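Local coordinates for amine oxidase domain-containing protein (Pyrococcus furiosus, PDB 3NRN) that binds adenosine monophosphate and is probably a flavin-dependent oxidoreductase of the amine oxidase family, though its substrate is unknown, at residues V79-K84 against G179-I184; K84-W89 against G283-F288; L145-S150 against F288-M293; L292-F297 against I315-A320. One frame throughout, in Å; residues are numbered along the deposited sequence.

How the contacts relate
The four contacts form a connected series, following one another through shared residues. Contact 1 pairs two strands of a small antiparallel sheet and hands over to contact 2 at Lys84; their centres are about 10 Å apart, and Asn284 bonds back to Val79 and Ser81. Contact 2 joins the seven-stranded mixed sheet and shares Phe288 with contact 3, where a helix meets the loop after strand 286-288. Contact 4, which shares Leu292 and Met293 with contact 3 and is centred about 11 Å from contact 2, continues that sheet: Val287 N bonds Phe297 O. The nucleotide lies apart from contacts 1 to 3; in contact 4 the side chain of His318 comes within about 11 Å of that of Arg38, which binds AMP.

Contact 1 (V79-K84 against G179-I184); sequences VNSNPK and GGPGLI
Ser81 N donates to Pro181 O in a short, nearly straight hydrogen bond (2.8 Å, 167° at the hydrogen). Next to it, Val79 and Leu183 form a reciprocal pair, with Val79 N to Leu183 O and Leu183 N to Val79 O both at 3.0 Å. The first of these lies in the carbonyl plane of Leu183, whereas Leu183 N approaches Val79 O from well above the plane. That oxygen also accepts a bond from Asn284 ND2. Asn80 and Gly182 form the non-hydrogen-bonded pair, their CA atoms 3.8 Å apart, and Asn80 ND2 is hydrogen-bonded to Asp62. Together these residues join strand 78-80 to strand 182-184, the central member of a three-stranded antiparallel sheet.

Past the strands the packing centres on the Pro181 ring. Pro181 CG lies 3.4 Å from Ser81 OG, which is itself bonded to Asn284, and Pro181 CD lies 3.4 Å from Lys84 O. Replacing Pro181 with an alanine removes CG and CD, which would probably open a gap beside Ser81 OG and Lys84 O and let the chain leading into Gly182 flex. Lys84 runs its aliphatic arm alongside the glycine backbone, with Lys84 CE 3.4 Å from Gly180 N; a bend at the last torsion (chi4 45°) keeps NZ close to Gly179 and Gly180. A CB on Gly180 would run into Lys84 CG, and one on Gly179 into Lys84 NZ. Backbone bonds thus fix the register, while the lysine contributes methylene packing here and no hydrogen bond to the glycines.

Contact 2 (K84-W89 against G283-F288); sequences KGKILW and GNTIVF
Phe288 presents the edge of its ring to the backbone of Lys86: Phe288 CD2 lies 3.5 Å from Lys86 O, which sits near the ring plane. Elsewhere the ring packs against Phe151 of helix 142-156. The same carbonyl oxygen accepts the hydrogen bond from Phe288 N (2.9 Å, 170° at the hydrogen), so Phe288 meets Lys86 O through both its backbone and its ring. This belongs to the parallel pairing of strands 86-89 and 286-288 within a seven-stranded mixed sheet, flanked by strand 92-95 beyond the first and strand 296-298 beyond the second. The two strands run in the same direction with a twist of 37° between them.

The ladder alternates as parallel strands require. Lys86 N reaches Ile286 O, and Leu88 N reaches Phe288 O at 3.0 Å, nearly along the C=O axis. Ile87 shares the sheet face of Phe288 and continues toward Phe143 and Val147 of helix 142-156, so this face is roofed by that helix. On the other face the aliphatic stem of Lys86 crosses Thr285 at about a right angle, Lys86 CG to Thr285 CG2 3.9 Å. Thr285 CG2 also rests 3.7 Å from Gly85 CA. Ile286 has CG1 wedged between its own N and carbonyl carbon (chi1 54°), which carries this methylene to 3.7 Å from Lys84 O. Farther along, Val287 CG1 touches Leu88 CB at 4.1 Å.

Contact 3 (L145-S150 against F288-M293); sequences LSVLES and FTPGLM
Val147 and Pro290 bring the two backbones together, their CA atoms 4.8 Å apart, where one turn of helix 142-156 faces a type II beta turn running from Thr289 to Leu292. The turn is closed by Leu292 N donating to Thr289 O. Gly291 takes its third position with phi of 100°, a conformation in which a CB would jam against the preceding carbonyl oxygen.

Pro290, at the second position, is the residue the helix grips. Val147 CG2 lies alongside the proline ring, 3.8 Å from Pro290 CG, and both side chains point the same way. Ser146 and Ser150, one helical turn apart, bring their hydroxyls to the proline as well: Ser146 OG is 3.2 Å from Pro290 CB, and Ser150 OG is 3.0 Å from Pro290 CA. The turn is part of the connection of a beta-hairpin whose strands, 286-288 and 296-298, are sheet neighbours, so the helix packs on the end of that hairpin. Pro290 also touches Ile87 and Trp89 of the adjoining strand.

Ordered water fills in the polar joints. Water 1 donates to Ser146 O and accepts from Gly291 N at 2.9 Å, while also hydrogen-bonding Ser146 OG, which its torsion (chi1 -170°) swings toward the turn. Water 2 hydrogen-bonds Ser150 OG at 2.7 Å and lies 3.0 Å from Leu292 O, to which it may donate.

Contact 4 (L292-F297 against I315-A320); sequences LMINGF and IMAHMA
Ile294 spreads its two branches along one face of the opposite strand: Ile294 CD1 meets Met319 CB at 3.7 Å, the two side chains crossing at about a right angle, while Ile294 CG2 reaches Ala317 CB at 4.0 Å. The small Ala317 is the hollow here, for Phe297 CB also settles against Ala317 CB, at 3.7 Å. With CG between the backbone N and the carbonyl carbon (chi1 62°), the phenyl ring swings off from the alanine, and its CD1 only grazes Ile315 CG2. At the outer end two selenomethionines interlock, Met293 CG lying 3.8 Å from Met319 SE.

These side chains ride on an antiparallel pairing of strands 296-298 and 312-320 in the mixed sheet. Gly296 and His318 are a hydrogen-bonded pair, with His318 N to Gly296 O at 3.0 Å, and Asn295 N bonds His318 O almost straight (171° at the hydrogen). Asn295 then extends the ladder with its side chain: Asn295 OD1 accepts from Ala320 N at 2.7 Å and also lies in the plane of the His318 imidazole, at its edge. An alanine in place of Asn295 would probably leave Ala320 N without this acceptor and open a gap beside the imidazole edge. Water 3 lies within hydrogen-bonding distance of Met293 O and Ala320 O, not necessarily donating to both, and accepts weakly from Asn295 ND2. His318 stacks edge-to-face with Trp154.

Contact 1 (V79-K84 against G179-I184)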
loop_
_atom_site.group_PDB
_atom_site.type_symbol
_atom_site.label_atom_id
_atom_site.label_comp_id
_atom_site.label_asym_id
_atom_site.label_seq_id
_atom_site.Cartn_x
_atom_site.Cartn_y
_atom_site.Cartn_z
ATOM N N VAL A 79 7.993 2.992 13.814
ATOM C CA VAL A 79 8.096 2.103 14.968
ATOM C C VAL A 79 7.192 0.880 14.827
ATOM O O VAL A 79 5.970 1.014 14.723
ATOM C CB VAL A 79 7.722 2.839 16.280
ATOM C CG1 VAL A 79 7.808 1.875 17.462
ATOM C CG2 VAL A 79 8.644 4.040 16.486
ATOM N N ASN A 80 7.795 -0.308 14.828
ATOM C CA ASN A 80 7.033 -1.545 14.715
ATOM C C ASN A 80 5.993 -1.675 15.818
ATOM O O ASN A 80 6.223 -1.261 16.953
ATOM C CB ASN A 80 7.956 -2.767 14.770
ATOM C CG ASN A 80 8.743 -2.966 13.491
ATOM O OD1 ASN A 80 8.342 -2.502 12.419
ATOM N ND2 ASN A 80 9.865 -3.679 13.592
ATOM N N SER A 81 4.853 -2.262 15.467
ATOM C CA SER A 81 3.750 -2.484 16.398
ATOM C C SER A 81 4.170 -3.418 17.538
ATOM O O SER A 81 4.738 -4.477 17.269
ATOM C CB SER A 81 2.570 -3.113 15.652
ATOM O OG SER A 81 2.109 -2.275 14.610
ATOM N N ASN A 82 3.879 -3.027 18.787
ATOM C CA ASN A 82 4.204 -3.828 19.979
ATOM C C ASN A 82 3.958 -5.279 19.585
ATOM O O ASN A 82 4.864 -5.932 19.066
ATOM C CB ASN A 82 3.312 -3.433 21.169
ATOM C CG ASN A 82 3.497 -1.989 21.598
ATOM O OD1 ASN A 82 3.216 -1.062 20.843
ATOM N ND2 ASN A 82 3.966 -1.794 22.828
ATOM N N PRO A 83 2.763 -5.840 19.876
ATOM C CA PRO A 83 2.715 -7.216 19.388
ATOM C C PRO A 83 2.469 -6.991 17.896
ATOM O O PRO A 83 1.789 -6.028 17.525
ATOM C CB PRO A 83 1.500 -7.795 20.107
ATOM C CG PRO A 83 0.605 -6.651 20.203
ATOM C CD PRO A 83 1.524 -5.504 20.595
ATOM N N LYS A 84 3.043 -7.832 17.044
ATOM C CA LYS A 84 2.871 -7.680 15.604
ATOM C C LYS A 84 1.408 -7.468 15.248
ATOM O O LYS A 84 1.083 -6.695 14.344
ATOM C CB LYS A 84 3.427 -8.905 14.871
ATOM C CG LYS A 84 4.946 -8.880 14.701
ATOM C CD LYS A 84 5.489 -10.260 14.355
ATOM C CE LYS A 84 6.827 -10.157 13.652
ATOM N NZ LYS A 84 7.737 -9.184 14.315
ATOM N N GLY A 179 8.416 -9.393 9.340
ATOM C CA GLY A 179 7.589 -9.164 10.510
ATOM C C GLY A 179 6.298 -8.394 10.324
ATOM O O GLY A 179 5.723 -8.378 9.236
ATOM N N GLY A 180 5.851 -7.763 11.411
ATOM C CA GLY A 180 4.617 -6.999 11.411
ATOM C C GLY A 180 4.763 -5.554 10.980
ATOM O O GLY A 180 5.855 -5.121 10.620
ATOM N N PRO A 181 3.671 -4.771 11.042
ATOM C CA PRO A 181 3.612 -3.360 10.659
ATOM C C PRO A 181 4.253 -2.385 11.629
ATOM O O PRO A 181 4.699 -2.754 12.713
ATOM C CB PRO A 181 2.117 -3.114 10.531
ATOM C CG PRO A 181 1.596 -3.887 11.698
ATOM C CD PRO A 181 2.380 -5.199 11.614
ATOM N N GLY A 182 4.273 -1.123 11.215
ATOM C CA GLY A 182 4.838 -0.068 12.028
ATOM C C GLY A 182 4.170 1.245 11.686
ATOM O O GLY A 182 3.777 1.464 10.538
ATOM N N LEU A 183 4.033 2.107 12.689
ATOM C CA LEU A 183 3.420 3.418 12.523
ATOM C C LEU A 183 4.482 4.449 12.153
ATOM O O LEU A 183 5.661 4.281 12.465
ATOM C CB LEU A 183 2.725 3.840 13.819
ATOM C CG LEU A 183 1.532 3.003 14.292
ATOM C CD1 LEU A 183 0.977 3.596 15.588
ATOM C CD2 LEU A 183 0.455 2.993 13.223
ATOM N N ILE A 184 4.047 5.520 11.496
ATOM C CA ILE A 184 4.937 6.579 11.050
ATOM C C ILE A 184 4.705 7.886 11.808
ATOM O O ILE A 184 3.619 8.460 11.743
ATOM C CB ILE A 184 4.716 6.884 9.556
ATOM C CG1 ILE A 184 4.623 5.581 8.756
ATOM C CG2 ILE A 184 5.846 7.753 9.041
ATOM C CD1 ILE A 184 4.195 5.789 7.334
#

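Contact 2 (K84-W89 against G283-F288)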
loop_
_atom_site.group_PDB
_atom_site.type_symbol
_atom_site.label_atom_id
_atom_site.label_comp_id
_atom_site.label_asym_id
_atom_site.label_seq_id
_atom_site.Cartn_x
_atom_site.Cartn_y
_atom_site.Cartn_z
ATOM N N LYS A 84 3.043 -7.832 17.044
ATOM C CA LYS A 84 2.871 -7.680 15.604
ATOM C C LYS A 84 1.408 -7.468 15.248
ATOM O O LYS A 84 1.083 -6.695 14.344
ATOM C CB LYS A 84 3.427 -8.905 14.871
ATOM C CG LYS A 84 4.946 -8.880 14.701
ATOM C CD LYS A 84 5.489 -10.260 14.355
ATOM C CE LYS A 84 6.827 -10.157 13.652
ATOM N NZ LYS A 84 7.737 -9.184 14.315
ATOM N N GLY A 85 0.525 -8.143 15.976
ATOM C CA GLY A 85 -0.895 -8.002 15.722
ATOM C C GLY A 85 -1.758 -8.676 16.770
ATOM O O GLY A 85 -1.270 -9.483 17.561
ATOM N N LYS A 86 -3.045 -8.342 16.765
ATOM C CA LYS A 86 -4.003 -8.910 17.705
ATOM C C LYS A 86 -5.293 -9.309 16.988
ATOM O O LYS A 86 -5.498 -8.970 15.816
ATOM C CB LYS A 86 -4.310 -7.899 18.810
ATOM C CG LYS A 86 -3.103 -7.551 19.659
ATOM C CD LYS A 86 -3.480 -6.640 20.807
ATOM C CE LYS A 86 -2.312 -6.479 21.766
ATOM N NZ LYS A 86 -2.671 -5.659 22.953
ATOM N N ILE A 87 -6.167 -10.014 17.700
ATOM C CA ILE A 87 -7.421 -10.484 17.121
ATOM C C ILE A 87 -8.650 -10.248 18.006
ATOM O O ILE A 87 -8.586 -10.392 19.224
ATOM C CB ILE A 87 -7.316 -11.993 16.803
ATOM C CG1 ILE A 87 -6.122 -12.234 15.873
ATOM C CG2 ILE A 87 -8.608 -12.491 16.161
ATOM C CD1 ILE A 87 -5.915 -13.680 15.479
ATOM N N LEU A 88 -9.764 -9.879 17.375
ATOM C CA LEU A 88 -11.028 -9.642 18.074
ATOM C C LEU A 88 -11.941 -10.812 17.751
ATOM O O LEU A 88 -12.403 -10.945 16.621
ATOM C CB LEU A 88 -11.690 -8.345 17.595
ATOM C CG LEU A 88 -13.137 -8.113 18.064
ATOM C CD1 LEU A 88 -13.194 -8.120 19.584
ATOM C CD2 LEU A 88 -13.665 -6.786 17.520
ATOM N N TRP A 89 -12.206 -11.653 18.743
ATOM C CA TRP A 89 -13.051 -12.821 18.539
ATOM C C TRP A 89 -13.874 -13.124 19.783
ATOM O O TRP A 89 -13.360 -13.104 20.899
ATOM C CB TRP A 89 -12.172 -14.020 18.177
ATOM C CG TRP A 89 -12.909 -15.298 17.928
ATOM C CD1 TRP A 89 -12.979 -16.377 18.760
ATOM C CD2 TRP A 89 -13.640 -15.652 16.747
ATOM N NE1 TRP A 89 -13.703 -17.384 18.170
ATOM C CE2 TRP A 89 -14.122 -16.967 16.934
ATOM C CE3 TRP A 89 -13.934 -14.987 15.549
ATOM C CZ2 TRP A 89 -14.881 -17.635 15.966
ATOM C CZ3 TRP A 89 -14.694 -15.650 14.582
ATOM C CH2 TRP A 89 -15.157 -16.963 14.800
ATOM N N GLY A 283 -3.140 0.973 21.395
ATOM C CA GLY A 283 -1.711 1.215 21.297
ATOM C C GLY A 283 -1.162 0.928 19.909
ATOM O O GLY A 283 -1.926 0.748 18.960
ATOM N N ASN A 284 0.164 0.880 19.791
ATOM C CA ASN A 284 0.816 0.619 18.509
ATOM C C ASN A 284 0.694 -0.843 18.097
ATOM O O ASN A 284 1.583 -1.653 18.370
ATOM C CB ASN A 284 2.298 1.002 18.575
ATOM C CG ASN A 284 2.999 0.847 17.237
ATOM O OD1 ASN A 284 2.379 0.485 16.237
ATOM N ND2 ASN A 284 4.300 1.126 17.213
ATOM N N THR A 285 -0.409 -1.170 17.430
ATOM C CA THR A 285 -0.664 -2.528 16.957
ATOM C C THR A 285 -1.853 -2.467 16.000
ATOM O O THR A 285 -2.457 -1.409 15.818
ATOM C CB THR A 285 -1.033 -3.474 18.133
ATOM O OG1 THR A 285 -0.110 -3.287 19.208
ATOM C CG2 THR A 285 -0.962 -4.930 17.699
ATOM N N ILE A 286 -2.174 -3.592 15.375
ATOM C CA ILE A 286 -3.327 -3.652 14.488
ATOM C C ILE A 286 -4.233 -4.739 15.044
ATOM O O ILE A 286 -3.757 -5.699 15.649
ATOM C CB ILE A 286 -2.942 -4.024 13.044
ATOM C CG1 ILE A 286 -2.126 -5.316 13.036
ATOM C CG2 ILE A 286 -2.181 -2.884 12.401
ATOM C CD1 ILE A 286 -1.735 -5.780 11.649
ATOM N N VAL A 287 -5.535 -4.587 14.850
ATOM C CA VAL A 287 -6.478 -5.582 15.342
ATOM C C VAL A 287 -7.310 -6.159 14.208
ATOM O O VAL A 287 -8.059 -5.439 13.553
ATOM C CB VAL A 287 -7.445 -4.980 16.390
ATOM C CG1 VAL A 287 -8.411 -6.060 16.884
ATOM C CG2 VAL A 287 -6.655 -4.395 17.550
ATOM N N PHE A 288 -7.164 -7.457 13.976
ATOM C CA PHE A 288 -7.933 -8.130 12.941
ATOM C C PHE A 288 -9.333 -8.368 13.498
ATOM O O PHE A 288 -9.489 -8.649 14.685
ATOM C CB PHE A 288 -7.264 -9.450 12.567
ATOM C CG PHE A 288 -6.015 -9.275 11.765
ATOM C CD1 PHE A 288 -6.085 -8.968 10.410
ATOM C CD2 PHE A 288 -4.761 -9.365 12.370
ATOM C CE1 PHE A 288 -4.925 -8.750 9.664
ATOM C CE2 PHE A 288 -3.595 -9.148 11.633
ATOM C CZ PHE A 288 -3.679 -8.840 10.278
#

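Contact 3 (L145-S150 against F288-M293)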
loop_
_atom_site.group_PDB
_atom_site.type_symbol
_atom_site.label_atom_id
_atom_site.label_comp_id
_atom_site.label_asym_id
_atom_site.label_seq_id
_atom_site.Cartn_x
_atom_site.Cartn_y
_atom_site.Cartn_z
ATOM N N LEU A 145 -9.942 -19.772 9.223
ATOM C CA LEU A 145 -10.422 -19.309 7.927
ATOM C C LEU A 145 -11.033 -17.916 8.032
ATOM O O LEU A 145 -10.983 -17.128 7.083
ATOM C CB LEU A 145 -11.446 -20.299 7.374
ATOM C CG LEU A 145 -10.826 -21.650 7.014
ATOM C CD1 LEU A 145 -11.910 -22.700 6.815
ATOM C CD2 LEU A 145 -9.978 -21.483 5.758
ATOM N N SER A 146 -11.595 -17.620 9.198
ATOM C CA SER A 146 -12.216 -16.332 9.451
ATOM C C SER A 146 -11.143 -15.256 9.615
ATOM O O SER A 146 -11.264 -14.161 9.071
ATOM C CB SER A 146 -13.082 -16.417 10.712
ATOM O OG SER A 146 -13.874 -15.255 10.865
ATOM N N VAL A 147 -10.095 -15.568 10.370
ATOM C CA VAL A 147 -9.006 -14.619 10.573
ATOM C C VAL A 147 -8.256 -14.366 9.261
ATOM O O VAL A 147 -7.903 -13.230 8.960
ATOM C CB VAL A 147 -8.002 -15.128 11.634
ATOM C CG1 VAL A 147 -6.726 -14.269 11.621
ATOM C CG2 VAL A 147 -8.644 -15.079 13.010
ATOM N N LEU A 148 -8.017 -15.422 8.485
ATOM C CA LEU A 148 -7.311 -15.283 7.217
ATOM C C LEU A 148 -8.138 -14.498 6.214
ATOM O O LEU A 148 -7.589 -13.896 5.295
ATOM C CB LEU A 148 -6.946 -16.652 6.636
ATOM C CG LEU A 148 -5.808 -17.400 7.343
ATOM C CD1 LEU A 148 -5.552 -18.727 6.653
ATOM C CD2 LEU A 148 -4.551 -16.553 7.325
ATOM N N GLU A 149 -9.459 -14.510 6.397
ATOM C CA GLU A 149 -10.365 -13.773 5.523
ATOM C C GLU A 149 -10.206 -12.289 5.848
ATOM O O GLU A 149 -10.268 -11.439 4.961
ATOM C CB GLU A 149 -11.815 -14.208 5.759
ATOM C CG GLU A 149 -12.837 -13.567 4.820
ATOM C CD GLU A 149 -12.893 -14.218 3.444
ATOM O OE1 GLU A 149 -13.726 -13.784 2.615
ATOM O OE2 GLU A 149 -12.116 -15.163 3.190
ATOM N N SER A 150 -10.005 -11.980 7.126
ATOM C CA SER A 150 -9.806 -10.597 7.538
ATOM C C SER A 150 -8.452 -10.126 7.007
ATOM O O SER A 150 -8.323 -9.012 6.500
ATOM C CB SER A 150 -9.843 -10.474 9.060
ATOM O OG SER A 150 -11.152 -10.713 9.539
ATOM N N PHE A 288 -7.164 -7.457 13.976
ATOM C CA PHE A 288 -7.933 -8.130 12.941
ATOM C C PHE A 288 -9.333 -8.368 13.498
ATOM O O PHE A 288 -9.489 -8.649 14.685
ATOM C CB PHE A 288 -7.264 -9.450 12.567
ATOM C CG PHE A 288 -6.015 -9.275 11.765
ATOM C CD1 PHE A 288 -6.085 -8.968 10.410
ATOM C CD2 PHE A 288 -4.761 -9.365 12.370
ATOM C CE1 PHE A 288 -4.925 -8.750 9.664
ATOM C CE2 PHE A 288 -3.595 -9.148 11.633
ATOM C CZ PHE A 288 -3.679 -8.840 10.278
ATOM N N THR A 289 -10.346 -8.255 12.647
ATOM C CA THR A 289 -11.723 -8.428 13.093
ATOM C C THR A 289 -12.468 -9.530 12.344
ATOM O O THR A 289 -13.433 -9.269 11.627
ATOM C CB THR A 289 -12.501 -7.106 12.947
ATOM O OG1 THR A 289 -12.469 -6.688 11.576
ATOM C CG2 THR A 289 -11.864 -6.012 13.809
ATOM N N PRO A 290 -12.027 -10.782 12.506
ATOM C CA PRO A 290 -12.697 -11.888 11.819
ATOM C C PRO A 290 -14.189 -11.918 12.159
ATOM O O PRO A 290 -14.575 -11.731 13.313
ATOM C CB PRO A 290 -11.954 -13.118 12.342
ATOM C CG PRO A 290 -11.548 -12.695 13.735
ATOM C CD PRO A 290 -11.063 -11.281 13.505
ATOM N N GLY A 291 -15.022 -12.131 11.146
ATOM C CA GLY A 291 -16.453 -12.185 11.373
ATOM C C GLY A 291 -17.201 -10.912 11.034
ATOM O O GLY A 291 -18.401 -10.961 10.798
ATOM N N LEU A 292 -16.512 -9.773 11.005
ATOM C CA LEU A 292 -17.165 -8.499 10.688
ATOM C C LEU A 292 -16.916 -8.108 9.229
ATOM O O LEU A 292 -16.053 -8.694 8.568
ATOM C CB LEU A 292 -16.639 -7.388 11.609
ATOM C CG LEU A 292 -16.586 -7.631 13.125
ATOM C CD1 LEU A 292 -16.193 -6.327 13.812
ATOM C CD2 LEU A 292 -17.935 -8.123 13.655
HETATM N N MSE A 293 -17.674 -7.136 8.718
HETATM C CA MSE A 293 -17.462 -6.687 7.343
HETATM C C MSE A 293 -16.120 -5.942 7.396
HETATM O O MSE A 293 -15.294 -6.078 6.497
HETATM C CB MSE A 293 -18.602 -5.765 6.861
HETATM C CG MSE A 293 -18.667 -5.607 5.318
HETATM SE SE MSE A 293 -20.165 -4.787 4.638
HETATM C CE MSE A 293 -21.313 -6.157 4.625
HETATM O O HOH W 1 -13.612 -13.007 8.731
HETATM O O HOH W 2 -13.162 -9.355 8.385
#

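Contact 4 (L292-F297 against I315-A320)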
loop_
_atom_site.group_PDB
_atom_site.type_symbol
_atom_site.label_atom_id
_atom_site.label_comp_id
_atom_site.label_asym_id
_atom_site.label_seq_id
_atom_site.Cartn_x
_atom_site.Cartn_y
_atom_site.Cartn_z
ATOM N N LEU A 292 -16.512 -9.773 11.005
ATOM C CA LEU A 292 -17.165 -8.499 10.688
ATOM C C LEU A 292 -16.916 -8.108 9.229
ATOM O O LEU A 292 -16.053 -8.694 8.568
ATOM C CB LEU A 292 -16.639 -7.388 11.609
ATOM C CG LEU A 292 -16.586 -7.631 13.125
ATOM C CD1 LEU A 292 -16.193 -6.327 13.812
ATOM C CD2 LEU A 292 -17.935 -8.123 13.655
HETATM N N MSE A 293 -17.674 -7.136 8.718
HETATM C CA MSE A 293 -17.462 -6.687 7.343
HETATM C C MSE A 293 -16.120 -5.942 7.396
HETATM O O MSE A 293 -15.294 -6.078 6.497
HETATM C CB MSE A 293 -18.602 -5.765 6.861
HETATM C CG MSE A 293 -18.667 -5.607 5.318
HETATM SE SE MSE A 293 -20.165 -4.787 4.638
HETATM C CE MSE A 293 -21.313 -6.157 4.625
ATOM N N ILE A 294 -15.908 -5.169 8.463
ATOM C CA ILE A 294 -14.640 -4.467 8.663
ATOM C C ILE A 294 -13.610 -5.600 8.729
ATOM O O ILE A 294 -13.917 -6.685 9.220
ATOM C CB ILE A 294 -14.594 -3.698 10.021
ATOM C CG1 ILE A 294 -15.571 -2.520 10.020
ATOM C CG2 ILE A 294 -13.171 -3.216 10.303
ATOM C CD1 ILE A 294 -15.354 -1.531 8.925
ATOM N N ASN A 295 -12.399 -5.354 8.241
ATOM C CA ASN A 295 -11.360 -6.382 8.236
ATOM C C ASN A 295 -10.362 -6.226 9.368
ATOM O O ASN A 295 -9.725 -7.200 9.793
ATOM C CB ASN A 295 -10.617 -6.353 6.897
ATOM C CG ASN A 295 -11.539 -6.585 5.725
ATOM O OD1 ASN A 295 -11.518 -5.841 4.748
ATOM N ND2 ASN A 295 -12.359 -7.624 5.817
ATOM N N GLY A 296 -10.220 -4.994 9.846
ATOM C CA GLY A 296 -9.300 -4.721 10.931
ATOM C C GLY A 296 -9.181 -3.232 11.168
ATOM O O GLY A 296 -9.721 -2.429 10.404
ATOM N N PHE A 297 -8.484 -2.851 12.231
ATOM C CA PHE A 297 -8.306 -1.439 12.526
ATOM C C PHE A 297 -7.020 -1.196 13.297
ATOM O O PHE A 297 -6.447 -2.121 13.871
ATOM C CB PHE A 297 -9.517 -0.896 13.303
ATOM C CG PHE A 297 -9.734 -1.544 14.650
ATOM C CD1 PHE A 297 -9.020 -1.120 15.770
ATOM C CD2 PHE A 297 -10.665 -2.571 14.799
ATOM C CE1 PHE A 297 -9.231 -1.705 17.017
ATOM C CE2 PHE A 297 -10.884 -3.165 16.042
ATOM C CZ PHE A 297 -10.163 -2.729 17.156
ATOM N N ILE A 315 -8.839 6.429 15.586
ATOM C CA ILE A 315 -8.972 5.031 15.195
ATOM C C ILE A 315 -9.280 4.982 13.703
ATOM O O ILE A 315 -10.132 5.727 13.218
ATOM C CB ILE A 315 -10.126 4.336 15.959
ATOM C CG1 ILE A 315 -9.744 4.146 17.428
ATOM C CG2 ILE A 315 -10.463 2.990 15.297
ATOM C CD1 ILE A 315 -8.612 3.170 17.653
HETATM N N MSE A 316 -8.579 4.117 12.978
HETATM C CA MSE A 316 -8.803 3.968 11.542
HETATM C C MSE A 316 -9.099 2.508 11.248
HETATM O O MSE A 316 -8.299 1.631 11.578
HETATM C CB MSE A 316 -7.572 4.408 10.733
HETATM C CG MSE A 316 -7.329 5.924 10.650
HETATM SE SE MSE A 316 -5.927 6.300 9.537
HETATM C CE MSE A 316 -5.893 8.067 9.579
ATOM N N ALA A 317 -10.251 2.251 10.638
ATOM C CA ALA A 317 -10.646 0.892 10.301
ATOM C C ALA A 317 -10.717 0.741 8.792
ATOM O O ALA A 317 -11.110 1.667 8.080
ATOM C CB ALA A 317 -12.003 0.560 10.922
ATOM N N HIS A 318 -10.348 -0.440 8.317
ATOM C CA HIS A 318 -10.341 -0.747 6.893
ATOM C C HIS A 318 -11.396 -1.794 6.584
ATOM O O HIS A 318 -11.541 -2.769 7.315
ATOM C CB HIS A 318 -8.956 -1.269 6.490
ATOM C CG HIS A 318 -8.878 -1.781 5.084
ATOM N ND1 HIS A 318 -9.409 -2.993 4.699
ATOM C CD2 HIS A 318 -8.317 -1.249 3.973
ATOM C CE1 HIS A 318 -9.175 -3.188 3.414
ATOM N NE2 HIS A 318 -8.513 -2.143 2.950
HETATM N N MSE A 319 -12.128 -1.585 5.495
HETATM C CA MSE A 319 -13.162 -2.520 5.077
HETATM C C MSE A 319 -13.027 -2.754 3.580
HETATM O O MSE A 319 -13.079 -1.808 2.794
HETATM C CB MSE A 319 -14.569 -1.955 5.370
HETATM C CG MSE A 319 -15.738 -2.866 4.917
HETATM SE SE MSE A 319 -17.409 -2.084 4.804
HETATM C CE MSE A 319 -17.383 -1.544 3.162
ATOM N N ALA A 320 -12.827 -4.007 3.189
ATOM C CA ALA A 320 -12.753 -4.344 1.773
ATOM C C ALA A 320 -14.213 -4.270 1.307
ATOM O O ALA A 320 -15.084 -4.935 1.873
ATOM C CB ALA A 320 -12.199 -5.756 1.598
HETATM O O HOH W 3 -14.846 -6.566 3.979
#